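Local coordinates for protein nitroreductase (Desulfitobacterium hafniense, PDB 3PXV) that binds flavin mononucleotide and, as a member of the nitroreductase family, probably works as an FMN-dependent oxidoreductase, at residues A11-P24 with L167-V179. Residues are numbered along the deposited sequence; the frame is centred on the assembly and turned at random.
With FMN (flavin mononucleotide), chain F.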
# COMPACT_ATOMS: atom_id res chain seq x y z
N ALA B 11 -7.75 -3.27 -12.35
CA ALA B 11 -8.94 -2.55 -12.79
C ALA B 11 -10.24 -3.08 -12.22
O ALA B 11 -11.15 -2.30 -11.92
CB ALA B 11 -9.04 -2.51 -14.33
N GLU B 12 -10.35 -4.41 -12.11
CA GLU B 12 -11.59 -5.04 -11.67
C GLU B 12 -11.76 -5.19 -10.15
O GLU B 12 -12.87 -5.47 -9.71
CB GLU B 12 -11.73 -6.41 -12.33
CG GLU B 12 -10.85 -7.52 -11.74
CD GLU B 12 -10.73 -8.74 -12.65
OE1 GLU B 12 -11.44 -8.83 -13.67
OE2 GLU B 12 -9.89 -9.62 -12.35
N ARG B 13 -10.69 -5.00 -9.38
CA ARG B 13 -10.73 -5.14 -7.95
C ARG B 13 -11.70 -4.12 -7.42
O ARG B 13 -11.62 -2.97 -7.75
CB ARG B 13 -9.38 -4.90 -7.32
CG ARG B 13 -9.39 -4.98 -5.77
CD ARG B 13 -8.51 -3.88 -5.11
NE ARG B 13 -8.93 -2.60 -5.66
CZ ARG B 13 -10.01 -1.91 -5.30
NH1 ARG B 13 -10.81 -2.31 -4.31
NH2 ARG B 13 -10.27 -0.78 -5.91
N TYR B 14 -12.62 -4.57 -6.57
CA TYR B 14 -13.66 -3.70 -6.04
C TYR B 14 -13.85 -4.07 -4.56
O TYR B 14 -13.44 -5.16 -4.13
CB TYR B 14 -14.97 -3.93 -6.82
CG TYR B 14 -15.65 -5.27 -6.54
CD1 TYR B 14 -15.29 -6.42 -7.23
CD2 TYR B 14 -16.67 -5.38 -5.59
CE1 TYR B 14 -15.89 -7.65 -6.97
CE2 TYR B 14 -17.29 -6.61 -5.32
CZ TYR B 14 -16.90 -7.74 -6.01
OH TYR B 14 -17.50 -8.96 -5.76
N SER B 15 -14.50 -3.18 -3.80
CA SER B 15 -14.78 -3.44 -2.40
C SER B 15 -16.08 -4.21 -2.24
O SER B 15 -17.16 -3.69 -2.49
CB SER B 15 -14.85 -2.14 -1.62
OG SER B 15 -13.57 -1.59 -1.45
N CYS B 16 -16.00 -5.46 -1.83
CA CYS B 16 -17.21 -6.27 -1.64
C CYS B 16 -17.84 -6.01 -0.26
O CYS B 16 -17.12 -6.03 0.76
CB CYS B 16 -16.88 -7.76 -1.79
SG CYS B 16 -18.23 -8.88 -1.48
N ARG B 17 -19.14 -5.78 -0.23
CA ARG B 17 -19.82 -5.56 1.04
C ARG B 17 -21.03 -6.51 1.28
O ARG B 17 -22.02 -6.14 1.91
CB ARG B 17 -20.25 -4.11 1.16
CG ARG B 17 -19.08 -3.18 1.30
CD ARG B 17 -19.51 -1.77 1.65
NE ARG B 17 -18.33 -0.93 1.75
CZ ARG B 17 -17.85 -0.18 0.75
NH1 ARG B 17 -18.48 -0.13 -0.42
NH2 ARG B 17 -16.75 0.53 0.95
N ASP B 18 -20.91 -7.74 0.81
CA ASP B 18 -21.97 -8.71 0.96
C ASP B 18 -21.37 -10.04 0.54
O ASP B 18 -21.27 -10.36 -0.65
CB ASP B 18 -23.14 -8.31 0.05
CG ASP B 18 -24.30 -9.26 0.14
OD1 ASP B 18 -24.34 -10.08 1.07
OD2 ASP B 18 -25.20 -9.17 -0.72
N PHE B 19 -20.94 -10.80 1.54
CA PHE B 19 -20.29 -12.09 1.33
C PHE B 19 -21.18 -13.29 1.65
O PHE B 19 -22.02 -13.23 2.53
CB PHE B 19 -19.07 -12.20 2.25
CG PHE B 19 -17.96 -11.21 1.94
CD1 PHE B 19 -17.94 -9.97 2.54
CD2 PHE B 19 -16.90 -11.56 1.12
CE1 PHE B 19 -16.89 -9.08 2.29
CE2 PHE B 19 -15.87 -10.67 0.87
CZ PHE B 19 -15.86 -9.45 1.46
N LYS B 20 -20.97 -14.38 0.92
CA LYS B 20 -21.60 -15.66 1.18
C LYS B 20 -20.84 -16.24 2.38
O LYS B 20 -19.75 -15.76 2.71
CB LYS B 20 -21.49 -16.59 -0.05
CG LYS B 20 -22.21 -16.05 -1.31
CD LYS B 20 -21.82 -16.76 -2.63
CE LYS B 20 -22.72 -17.89 -3.02
NZ LYS B 20 -24.10 -17.43 -3.41
N ASN B 21 -21.41 -17.24 3.05
CA ASN B 21 -20.74 -17.82 4.22
C ASN B 21 -19.65 -18.85 3.87
O ASN B 21 -18.88 -19.27 4.74
CB ASN B 21 -21.76 -18.38 5.26
CG ASN B 21 -22.58 -19.56 4.74
OD1 ASN B 21 -22.54 -19.89 3.55
ND2 ASN B 21 -23.33 -20.19 5.63
N GLU B 22 -19.55 -19.20 2.59
CA GLU B 22 -18.57 -20.17 2.11
C GLU B 22 -17.12 -19.73 2.33
O GLU B 22 -16.71 -18.67 1.85
CB GLU B 22 -18.79 -20.45 0.63
CG GLU B 22 -17.95 -21.61 0.06
CD GLU B 22 -18.16 -21.81 -1.44
OE1 GLU B 22 -18.54 -20.83 -2.14
OE2 GLU B 22 -17.92 -22.94 -1.90
N MSE B 23 -16.37 -20.58 3.02
CA MSE B 23 -14.98 -20.36 3.34
C MSE B 23 -14.11 -20.62 2.11
O MSE B 23 -14.28 -21.65 1.43
CB MSE B 23 -14.58 -21.34 4.46
CG MSE B 23 -13.14 -21.21 4.99
SE MSE B 23 -12.89 -19.54 6.00
CE MSE B 23 -13.92 -19.89 7.61
N PRO B 24 -13.18 -19.70 1.81
CA PRO B 24 -12.21 -19.98 0.75
C PRO B 24 -11.34 -21.15 1.18
O PRO B 24 -11.13 -21.34 2.37
CB PRO B 24 -11.38 -18.70 0.66
CG PRO B 24 -12.25 -17.64 1.25
CD PRO B 24 -13.09 -18.31 2.29
N LEU B 167 -10.91 -8.32 4.38
CA LEU B 167 -11.91 -9.37 4.53
C LEU B 167 -11.92 -10.19 3.25
O LEU B 167 -11.70 -9.62 2.16
CB LEU B 167 -13.30 -8.80 4.82
CG LEU B 167 -13.39 -7.72 5.90
CD1 LEU B 167 -14.80 -7.15 5.91
CD2 LEU B 167 -12.99 -8.28 7.28
N LEU B 168 -12.18 -11.50 3.36
CA LEU B 168 -12.13 -12.38 2.23
C LEU B 168 -13.30 -13.35 2.18
O LEU B 168 -13.75 -13.84 3.21
CB LEU B 168 -10.83 -13.19 2.26
CG LEU B 168 -9.48 -12.47 2.35
CD1 LEU B 168 -8.37 -13.48 2.51
CD2 LEU B 168 -9.20 -11.55 1.15
N GLY B 169 -13.77 -13.65 0.97
CA GLY B 169 -14.83 -14.62 0.77
C GLY B 169 -15.30 -14.63 -0.66
O GLY B 169 -14.57 -14.22 -1.55
N HIS B 170 -16.50 -15.13 -0.89
CA HIS B 170 -17.14 -15.12 -2.20
C HIS B 170 -18.25 -14.08 -2.17
O HIS B 170 -19.00 -14.01 -1.19
CB HIS B 170 -17.69 -16.49 -2.56
CG HIS B 170 -16.62 -17.49 -2.85
ND1 HIS B 170 -15.94 -17.52 -4.05
CD2 HIS B 170 -16.08 -18.47 -2.08
CE1 HIS B 170 -15.04 -18.49 -4.01
NE2 HIS B 170 -15.10 -19.08 -2.83
N ALA B 171 -18.34 -13.27 -3.22
CA ALA B 171 -19.38 -12.22 -3.29
C ALA B 171 -20.78 -12.80 -3.43
O ALA B 171 -21.02 -13.67 -4.26
CB ALA B 171 -19.11 -11.24 -4.47
N ASN B 172 -21.68 -12.32 -2.58
CA ASN B 172 -23.08 -12.66 -2.69
C ASN B 172 -23.62 -11.64 -3.68
O ASN B 172 -24.31 -12.00 -4.62
CB ASN B 172 -23.79 -12.55 -1.35
CG ASN B 172 -25.22 -13.03 -1.42
OD1 ASN B 172 -25.56 -13.95 -2.16
ND2 ASN B 172 -26.07 -12.41 -0.62
N THR B 173 -23.27 -10.36 -3.47
CA THR B 173 -23.67 -9.28 -4.37
C THR B 173 -22.43 -8.45 -4.75
O THR B 173 -21.53 -8.21 -3.95
CB THR B 173 -24.83 -8.39 -3.81
OG1 THR B 173 -24.35 -7.51 -2.80
CG2 THR B 173 -25.98 -9.24 -3.24
N THR B 174 -22.43 -8.04 -6.00
CA THR B 174 -21.35 -7.28 -6.63
C THR B 174 -21.45 -5.73 -6.50
O THR B 174 -22.45 -5.17 -6.01
CB THR B 174 -21.29 -7.72 -8.12
OG1 THR B 174 -20.28 -8.72 -8.26
CG2 THR B 174 -21.05 -6.56 -9.08
N LYS B 175 -20.37 -5.07 -6.88
CA LYS B 175 -20.30 -3.61 -6.95
C LYS B 175 -19.21 -3.20 -7.96
O LYS B 175 -18.17 -3.85 -8.05
CB LYS B 175 -20.00 -3.04 -5.57
CG LYS B 175 -19.41 -1.66 -5.56
CD LYS B 175 -18.92 -1.26 -4.20
CE LYS B 175 -18.26 0.10 -4.25
NZ LYS B 175 -17.10 0.18 -5.19
N PRO B 176 -19.46 -2.15 -8.77
CA PRO B 176 -18.35 -1.77 -9.64
C PRO B 176 -17.27 -1.09 -8.83
O PRO B 176 -17.54 -0.50 -7.78
CB PRO B 176 -18.98 -0.76 -10.61
CG PRO B 176 -20.44 -0.89 -10.44
CD PRO B 176 -20.72 -1.48 -9.12
N PRO B 177 -16.03 -1.17 -9.29
CA PRO B 177 -15.03 -0.41 -8.55
C PRO B 177 -15.24 1.09 -8.75
O PRO B 177 -15.97 1.49 -9.62
CB PRO B 177 -13.70 -0.86 -9.16
CG PRO B 177 -14.06 -1.59 -10.42
CD PRO B 177 -15.47 -2.04 -10.32
N HIS B 178 -14.60 1.90 -7.91
CA HIS B 178 -14.65 3.35 -8.05
C HIS B 178 -14.14 3.72 -9.44
O HIS B 178 -13.24 3.05 -9.99
CB HIS B 178 -13.78 4.01 -6.96
CG HIS B 178 -12.31 3.85 -7.18
ND1 HIS B 178 -11.63 2.70 -6.86
CD2 HIS B 178 -11.39 4.71 -7.67
CE1 HIS B 178 -10.35 2.85 -7.15
NE2 HIS B 178 -10.18 4.06 -7.65
N VAL B 179 -14.71 4.77 -10.01
CA VAL B 179 -14.29 5.23 -11.33
C VAL B 179 -12.91 5.85 -11.17
O VAL B 179 -12.70 6.68 -10.28
CB VAL B 179 -15.14 6.40 -11.87
CG1 VAL B 179 -15.28 6.31 -13.41
CG2 VAL B 179 -16.46 6.41 -11.21
N1 FMN F . -14.93 0.07 3.36
C2 FMN F . -15.82 -0.33 4.34
O2 FMN F . -16.98 -0.65 4.08
N3 FMN F . -15.40 -0.39 5.64
C4 FMN F . -14.12 -0.05 6.00
O4 FMN F . -13.82 -0.11 7.19
C4A FMN F . -13.22 0.36 5.01
N5 FMN F . -11.94 0.71 5.32
C5A FMN F . -11.00 0.85 4.32
C6 FMN F . -9.65 0.94 4.65
C7 FMN F . -8.68 1.08 3.67
C7M FMN F . -7.26 1.17 4.07
C8 FMN F . -9.07 1.14 2.34
C8M FMN F . -8.08 1.29 1.24
C9 FMN F . -10.42 1.04 2.00
C9A FMN F . -11.41 0.90 2.99
N10 FMN F . -12.76 0.81 2.70
C10 FMN F . -13.64 0.42 3.68
C1' FMN F . -13.15 0.54 1.27
C2' FMN F . -13.26 1.85 0.52
O2' FMN F . -14.50 2.46 0.86
C3' FMN F . -13.14 1.59 -0.98
O3' FMN F . -11.88 1.04 -1.29
C4' FMN F . -13.31 2.88 -1.76
O4' FMN F . -14.61 3.33 -1.51
C5' FMN F . -13.09 2.70 -3.26
O5' FMN F . -13.99 1.72 -3.76
P FMN F . -13.44 0.35 -4.40
O1P FMN F . -14.64 -0.51 -4.66
O2P FMN F . -12.48 -0.40 -3.46
O3P FMN F . -12.79 0.77 -5.68
O HOH W 1 -20.71 -5.96 -2.82
O HOH W 2 -17.57 -16.20 1.42
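Tyr-14 lays its ring along the backbone of Lys-175, whose carbonyl O comes obliquely to within 3.3 Å of CG, while Tyr-14 CB meets Pro-177 CD. With CG between the backbone N and the carbonyl carbon (chi1 71°), the ring is turned toward Lys-175, with Ala-171 CB at its edge beside the hydroxyl. Cut back to an alanine, this position is likely to leave a gap beside Lys-175 O and to strip Ala-171 CB of its neighbour at the ring edge. The nearby phosphate illustrates how two segments far apart in sequence can build one site, here the phosphate end of the FMN pocket of the nitroreductase fold. From 11-24, Arg-13 gives NH1 to O2P of FMN (2.7 Å) and NH2 to O3P, and Ser-15 grips O1P through its N and O2P through OG. From 167-179, Lys-175 NZ reaches O1P (2.6 Å), and His-178 grips O3P twice, with its backbone N and with ND1, O3P lying in the plane of the imidazole. Arg-17, extended from CG to NE, goes on to the flavin, pointing NE almost straight at O2 (2.7 Å, 173°). Farther along, Phe-19 and Ala-171 form a single beta bridge, in which Lys-20 N donates to His-170 O (2.9 Å) and Asn-172 N to Asp-18 O (2.8 Å). The Phe-19 ring carries Cys-16 SG over the centre of one face and has Gly-169 C at its edge.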